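Local coordinates for dihydrocoumarin hydrolase, AncDHCH1 (Pseudomonas sp., PDB 6C2C), which probably hydrolyses the lactone dihydrocoumarin at a two-zinc centre, and is related to enzymes such as methyl-parathion hydrolase that break down organophosphates, at residues A[240-243]-A[244-247]; A[255-258]-A[259-263]. One frame throughout, in Å; residues are numbered along the deposited sequence. Where two conformers were deposited one is given.

Contact 1: A[240-243]-A[244-247]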
ATOM      1  N   VAL A 240      -0.179 -19.096   2.321  1.00 14.92           N
ATOM      2  CA  VAL A 240       0.094 -19.008   0.890  1.00 13.76           C
ATOM      3  C   VAL A 240       0.870 -17.726   0.634  1.00 16.69           C
ATOM      4  O   VAL A 240       0.421 -16.644   1.024  1.00 15.58           O
ATOM      5  CB  VAL A 240      -1.206 -19.018   0.065  1.00 16.39           C
ATOM      6  CG1 VAL A 240      -0.891 -19.033  -1.433  1.00 19.11           C
ATOM      7  CG2 VAL A 240      -2.112 -20.190   0.464  1.00 18.16           C
ATOM      8  N   THR A 241       2.033 -17.841   0.001  1.00 16.59           N
ATOM      9  CA  THR A 241       2.898 -16.717  -0.300  1.00 13.16           C
ATOM     10  C   THR A 241       2.811 -16.359  -1.785  1.00 16.07           C
ATOM     11  O   THR A 241       2.046 -16.950  -2.574  1.00 16.42           O
ATOM     12  CB  THR A 241       4.329 -17.060   0.170  1.00 13.54           C
ATOM     13  OG1 THR A 241       4.798 -18.211  -0.574  1.00 15.61           O
ATOM     14  CG2 THR A 241       4.358 -17.362   1.664  1.00 14.67           C
ATOM     15  N   ILE A 242       3.599 -15.359  -2.194  1.00 14.02           N
ATOM     16  CA  ILE A 242       3.534 -14.854  -3.560  1.00 12.98           C
ATOM     17  C   ILE A 242       4.946 -14.635  -4.088  1.00 15.72           C
ATOM     18  O   ILE A 242       5.899 -14.411  -3.316  1.00 15.42           O
ATOM     19  CB  ILE A 242       2.658 -13.553  -3.610  1.00 14.92           C
ATOM     20  CG1 ILE A 242       2.236 -13.175  -5.028  1.00 16.04           C
ATOM     21  CG2 ILE A 242       3.364 -12.341  -2.891  1.00 13.76           C
ATOM     22  CD1 ILE A 242       0.986 -12.178  -4.980  1.00 17.48           C
ATOM     23  N   GLN A 243       5.068 -14.699  -5.411  0.59 15.89           N
ATOM     24  CA  GLN A 243       6.391 -14.570  -6.011  0.59 16.63           C
ATOM     25  C   GLN A 243       7.024 -13.220  -5.690  0.59 17.15           C
ATOM     26  O   GLN A 243       8.262 -13.131  -5.633  0.59 17.19           O
ATOM     27  CB  GLN A 243       6.313 -14.795  -7.526  0.59 19.12           C
ATOM     28  CG  GLN A 243       6.102 -16.273  -7.914  0.59 16.43           C
ATOM     29  CD  GLN A 243       6.040 -16.462  -9.414  0.59 22.74           C
ATOM     30  OE1 GLN A 243       5.213 -17.207  -9.930  0.59 27.54           O
ATOM     31  NE2 GLN A 243       6.941 -15.803 -10.122  0.59 26.12           N
ATOM     32  N   PHE A 244       6.198 -12.172  -5.457  1.00 13.19           N
ATOM     33  CA  PHE A 244       6.753 -10.861  -5.157  1.00 15.01           C
ATOM     34  C   PHE A 244       7.532 -10.823  -3.840  1.00 14.53           C
ATOM     35  O   PHE A 244       8.219  -9.837  -3.589  1.00 14.46           O
ATOM     36  CB  PHE A 244       5.635  -9.809  -5.078  1.00 12.86           C
ATOM     37  CG  PHE A 244       4.819  -9.660  -6.329  1.00 15.63           C
ATOM     38  CD1 PHE A 244       5.421  -9.632  -7.585  1.00 20.23           C
ATOM     39  CD2 PHE A 244       3.421  -9.531  -6.235  1.00 15.94           C
ATOM     40  CE1 PHE A 244       4.660  -9.468  -8.721  1.00 22.50           C
ATOM     41  CE2 PHE A 244       2.666  -9.367  -7.375  1.00 19.06           C
ATOM     42  CZ  PHE A 244       3.293  -9.307  -8.609  1.00 20.92           C
ATOM     43  N   ASP A 245       7.367 -11.793  -2.954  1.00 11.50           N
ATOM     44  CA  ASP A 245       8.092 -11.801  -1.686  1.00 12.51           C
ATOM     45  C   ASP A 245       9.569 -12.053  -1.906  1.00 17.99           C
ATOM     46  O   ASP A 245       9.928 -13.020  -2.576  1.00 16.49           O
ATOM     47  CB  ASP A 245       7.570 -12.913  -0.761  1.00 13.27           C
ATOM     48  CG  ASP A 245       6.127 -12.682  -0.310  1.00 16.36           C
ATOM     49  OD1 ASP A 245       5.709 -11.528  -0.078  1.00 15.12           O
ATOM     50  OD2 ASP A 245       5.414 -13.696  -0.140  1.00 14.29           O
ATOM     51  N   SER A 246      10.436 -11.217  -1.313  1.00 12.45           N
ATOM     52  CA  SER A 246      11.874 -11.551  -1.292  1.00 15.22           C
ATOM     53  C   SER A 246      12.181 -12.837  -0.515  1.00 17.32           C
ATOM     54  O   SER A 246      13.043 -13.628  -0.921  1.00 15.95           O
ATOM     55  CB  SER A 246      12.663 -10.375  -0.688  1.00 15.59           C
ATOM     56  OG  SER A 246      12.656  -9.268  -1.580  1.00 13.40           O
ATOM     57  N   ASP A 247      11.588 -13.002   0.658  1.00 14.53           N
ATOM     58  CA  ASP A 247      11.740 -14.184   1.521  1.00 15.79           C
ATOM     59  C   ASP A 247      10.322 -14.658   1.862  1.00 16.74           C
ATOM     60  O   ASP A 247       9.644 -14.053   2.715  1.00 16.45           O
ATOM     61  CB  ASP A 247      12.553 -13.813   2.757  1.00 18.01           C
ATOM     62  CG  ASP A 247      12.749 -14.967   3.714  1.00 18.82           C
ATOM     63  OD1 ASP A 247      12.014 -15.979   3.642  1.00 18.72           O
ATOM     64  OD2 ASP A 247      13.693 -14.864   4.559  1.00 20.92           O
TER
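Ile242 and Asp245 close a type I beta turn, a compact example of how a loop can fix a side chain that supports a metal ligand. Two hydrogen bonds hold the turn. The backbone bond runs from Asp245 N to Ile242 O (3.0 Å). Beside it, Ile242 N donates to Asp245 OD2 (3.2 Å) in a nearly straight line, 169° at the hydrogen, meeting the oxygen from above the carboxylate plane. Asp245 CG stands anti to its own carbonyl carbon (chi1 -66°), which turns the carboxylate back to Ile242 N, while the backbone N of Asp245 holds Ile242 O. The other oxygen, OD1, accepts a hydrogen bond from His205 ND1; as His205 is a zinc ligand, this places Asp245 in the second shell, where it probably helps to orient the imidazole.

Van der Waals packing fills in the turn. Ile242 CG1 lies anti to the backbone N (chi1 -165°) and carries CD1 to an apolar contact 3.8 Å from Phe244 CD2, the two side chains meeting at a slant. The CG2 branch instead lies against the carboxylate, 3.7 Å from Asp245 OD2, while Thr241 CB touches the same oxygen at 3.5 Å. The nearest atoms of the Phe244 side chain come within about 5 Å of a zinc ion and about 4 Å of a bound di(hydroxyethyl)ether, so it borders the metal site.

The whole turn lies in the loop between helices 231-234 and 248-265. Leu44 of helix 41-44 meets both Ile242 and Phe244, Thr241 OG1 bonds to Asn46 just beyond that helix, and Asp247 caps the N terminus of helix 248-265 by bonding to Ala250 N.

Contact 2: A[255-258]-A[259-263]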
ATOM      1  N   ARG A 255       2.981 -12.137   8.156  1.00 13.08           N
ATOM      2  CA  ARG A 255       1.540 -11.996   7.936  1.00 13.33           C
ATOM      3  C   ARG A 255       0.768 -12.698   9.057  1.00 15.11           C
ATOM      4  O   ARG A 255      -0.182 -12.129   9.640  1.00 12.81           O
ATOM      5  CB  ARG A 255       1.154 -12.544   6.562  1.00 11.69           C
ATOM      6  CG  ARG A 255      -0.359 -12.722   6.392  1.00 12.04           C
ATOM      7  CD  ARG A 255      -0.730 -13.096   4.978  1.00 13.27           C
ATOM      8  NE  ARG A 255       0.092 -14.203   4.410  1.00 15.01           N
ATOM      9  CZ  ARG A 255       1.136 -14.020   3.591  1.00 16.47           C
ATOM     10  NH1 ARG A 255       1.798 -15.105   3.154  1.00 13.42           N
ATOM     11  NH2 ARG A 255       1.590 -12.787   3.264  1.00 12.85           N
ATOM     12  N   LYS A 256       1.154 -13.942   9.367  1.00 16.42           N
ATOM     13  CA  LYS A 256       0.485 -14.676  10.456  1.00 16.32           C
ATOM     14  C   LYS A 256       0.549 -13.903  11.778  1.00 16.70           C
ATOM     15  O   LYS A 256      -0.473 -13.768  12.490  1.00 16.11           O
ATOM     16  CB  LYS A 256       1.125 -16.075  10.575  1.00 16.38           C
ATOM     17  CG  LYS A 256       0.477 -16.907  11.696  1.00 23.35           C
ATOM     18  CD  LYS A 256      -1.107 -16.863  11.649  1.00 27.15           C
ATOM     19  CE  LYS A 256      -1.651 -17.777  12.725  1.00 32.18           C
ATOM     20  NZ  LYS A 256      -0.673 -17.710  13.877  1.00 33.27           N
ATOM     21  N   LYS A 257       1.720 -13.338  12.097  1.00 14.92           N
ATOM     22  CA  LYS A 257       1.888 -12.577  13.334  1.00 14.58           C
ATOM     23  C   LYS A 257       0.946 -11.363  13.350  1.00 14.35           C
ATOM     24  O   LYS A 257       0.277 -11.077  14.346  1.00 16.52           O
ATOM     25  CB  LYS A 257       3.343 -12.137  13.428  1.00 16.96           C
ATOM     26  CG  LYS A 257       3.626 -11.416  14.660  1.00 23.55           C
ATOM     27  CD  LYS A 257       5.122 -11.152  14.858  1.00 28.16           C
ATOM     28  CE  LYS A 257       5.338 -10.628  16.283  1.00 36.00           C
ATOM     29  NZ  LYS A 257       4.179  -9.766  16.811  1.00 42.95           N
ATOM     30  N   ALA A 258       0.903 -10.636  12.228  1.00 14.96           N
ATOM     31  CA  ALA A 258       0.071  -9.431  12.140  1.00 15.72           C
ATOM     32  C   ALA A 258      -1.412  -9.765  12.242  1.00 14.70           C
ATOM     33  O   ALA A 258      -2.160  -9.042  12.899  1.00 15.96           O
ATOM     34  CB  ALA A 258       0.354  -8.712  10.804  1.00 12.98           C
ATOM     35  N   PHE A 259      -1.854 -10.824  11.565  1.00 14.85           N
ATOM     36  CA  PHE A 259      -3.272 -11.210  11.651  1.00 14.29           C
ATOM     37  C   PHE A 259      -3.620 -11.659  13.059  1.00 16.09           C
ATOM     38  O   PHE A 259      -4.649 -11.253  13.616  1.00 14.22           O
ATOM     39  CB  PHE A 259      -3.601 -12.334  10.652  1.00 16.30           C
ATOM     40  CG  PHE A 259      -3.601 -11.906   9.177  1.00 13.21           C
ATOM     41  CD1 PHE A 259      -3.338 -10.572   8.837  1.00 14.96           C
ATOM     42  CD2 PHE A 259      -3.793 -12.849   8.155  1.00 14.80           C
ATOM     43  CE1 PHE A 259      -3.331 -10.137   7.482  1.00 14.86           C
ATOM     44  CE2 PHE A 259      -3.791 -12.433   6.805  1.00 16.74           C
ATOM     45  CZ  PHE A 259      -3.551 -11.058   6.504  1.00 15.90           C
ATOM     46  N   ALA A 260      -2.768 -12.481  13.663  1.00 14.20           N
ATOM     47  CA  ALA A 260      -3.041 -12.900  15.030  1.00 15.05           C
ATOM     48  C   ALA A 260      -3.070 -11.706  15.982  1.00 15.02           C
ATOM     49  O   ALA A 260      -3.986 -11.586  16.818  1.00 18.47           O
ATOM     50  CB  ALA A 260      -1.995 -13.907  15.485  1.00 15.45           C
ATOM     51  N   ASP A 261      -2.142 -10.761  15.829  1.00 13.15           N
ATOM     52  CA  ASP A 261      -2.123  -9.618  16.737  0.55 15.26           C
ATOM     53  C   ASP A 261      -3.357  -8.734  16.534  1.00 16.55           C
ATOM     54  O   ASP A 261      -3.908  -8.209  17.502  1.00 15.86           O
ATOM     55  CB  ASP A 261      -0.826  -8.812  16.552  0.55 13.48           C
ATOM     56  CG  ASP A 261       0.447  -9.557  17.046  0.55 17.97           C
ATOM     57  OD1 ASP A 261       0.351 -10.577  17.770  0.55 19.24           O
ATOM     58  OD2 ASP A 261       1.563  -9.097  16.702  0.55 20.36           O
ATOM     59  N   ALA A 262      -3.785  -8.542  15.278  1.00 12.99           N
ATOM     60  CA  ALA A 262      -4.960  -7.694  15.025  1.00 15.43           C
ATOM     61  C   ALA A 262      -6.230  -8.356  15.510  1.00 16.86           C
ATOM     62  O   ALA A 262      -7.162  -7.664  15.955  1.00 14.42           O
ATOM     63  CB  ALA A 262      -5.079  -7.371  13.529  1.00 12.70           C
ATOM     64  N   ALA A 263      -6.321  -9.687  15.367  1.00 15.27           N
ATOM     65  CA  ALA A 263      -7.492 -10.388  15.905  1.00 15.06           C
ATOM     66  C   ALA A 263      -7.535 -10.258  17.420  1.00 15.92           C
ATOM     67  O   ALA A 263      -8.591  -9.966  18.007  1.00 18.45           O
ATOM     68  CB  ALA A 263      -7.464 -11.863  15.497  1.00 18.60           C
TER
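Phe259 sits one turn after Arg255 on an alpha helix, and their packing illustrates how i to i+4 spacing pairs side chains along a helical face. Phe259 N bonds to Arg255 O (2.9 Å), and the arginine side chain runs alongside the phenyl ring, pointing the same way. Arg255 CG makes a CH-pi contact, 3.7 Å from the Phe259 ring centroid and 22° off the ring normal. With CG anti to the backbone N (chi1 167°), the aliphatic part lies over one ring face, offset toward the CE2-CZ rim, and a bend at chi3 takes the guanidinium onward to Leu227 O and Pro238 O. Phe235 and, edge-to-face, Tyr289 also meet the ring, which is thus enclosed by the surrounding fold.

Ala258 contributes mainly backbone: its O accepts from Ala262 N at 2.9 Å, while its methyl leans on Leu227.

Lys257 supplies the polar flank, at the exposed side of the helix. The side chain extends from the helix until a turn at chi4 brings its end back towards Asp261. That aspartate is modelled in two conformers; in one, Lys257 NZ forms a possibly part-time salt bridge at 2.7 Å with the syn lone pair of Asp261 OD2.

Followed from the N terminus, the two contacts come in series, neither nesting nor crossing. Contact 1 closes a tight turn in the loop after helix 231-234 and ends where helix 248-265 starts; contact 2 spans about two turns farther along that helix and closes no loop beyond the i to i+4 spacing, with its centre about 17 Å from the centre of contact 1. They nonetheless touch, because the Arg255 side chain reaches back: NH1 lies 3.0 Å from Val240 O and 3.7 Å from Thr241 CG2. One helix therefore joins the zinc-bordering loop, at its N-terminal end, to strand 288-293, against whose Tyr289 several residues of contact 2 pack within the metallo-beta-lactamase fold.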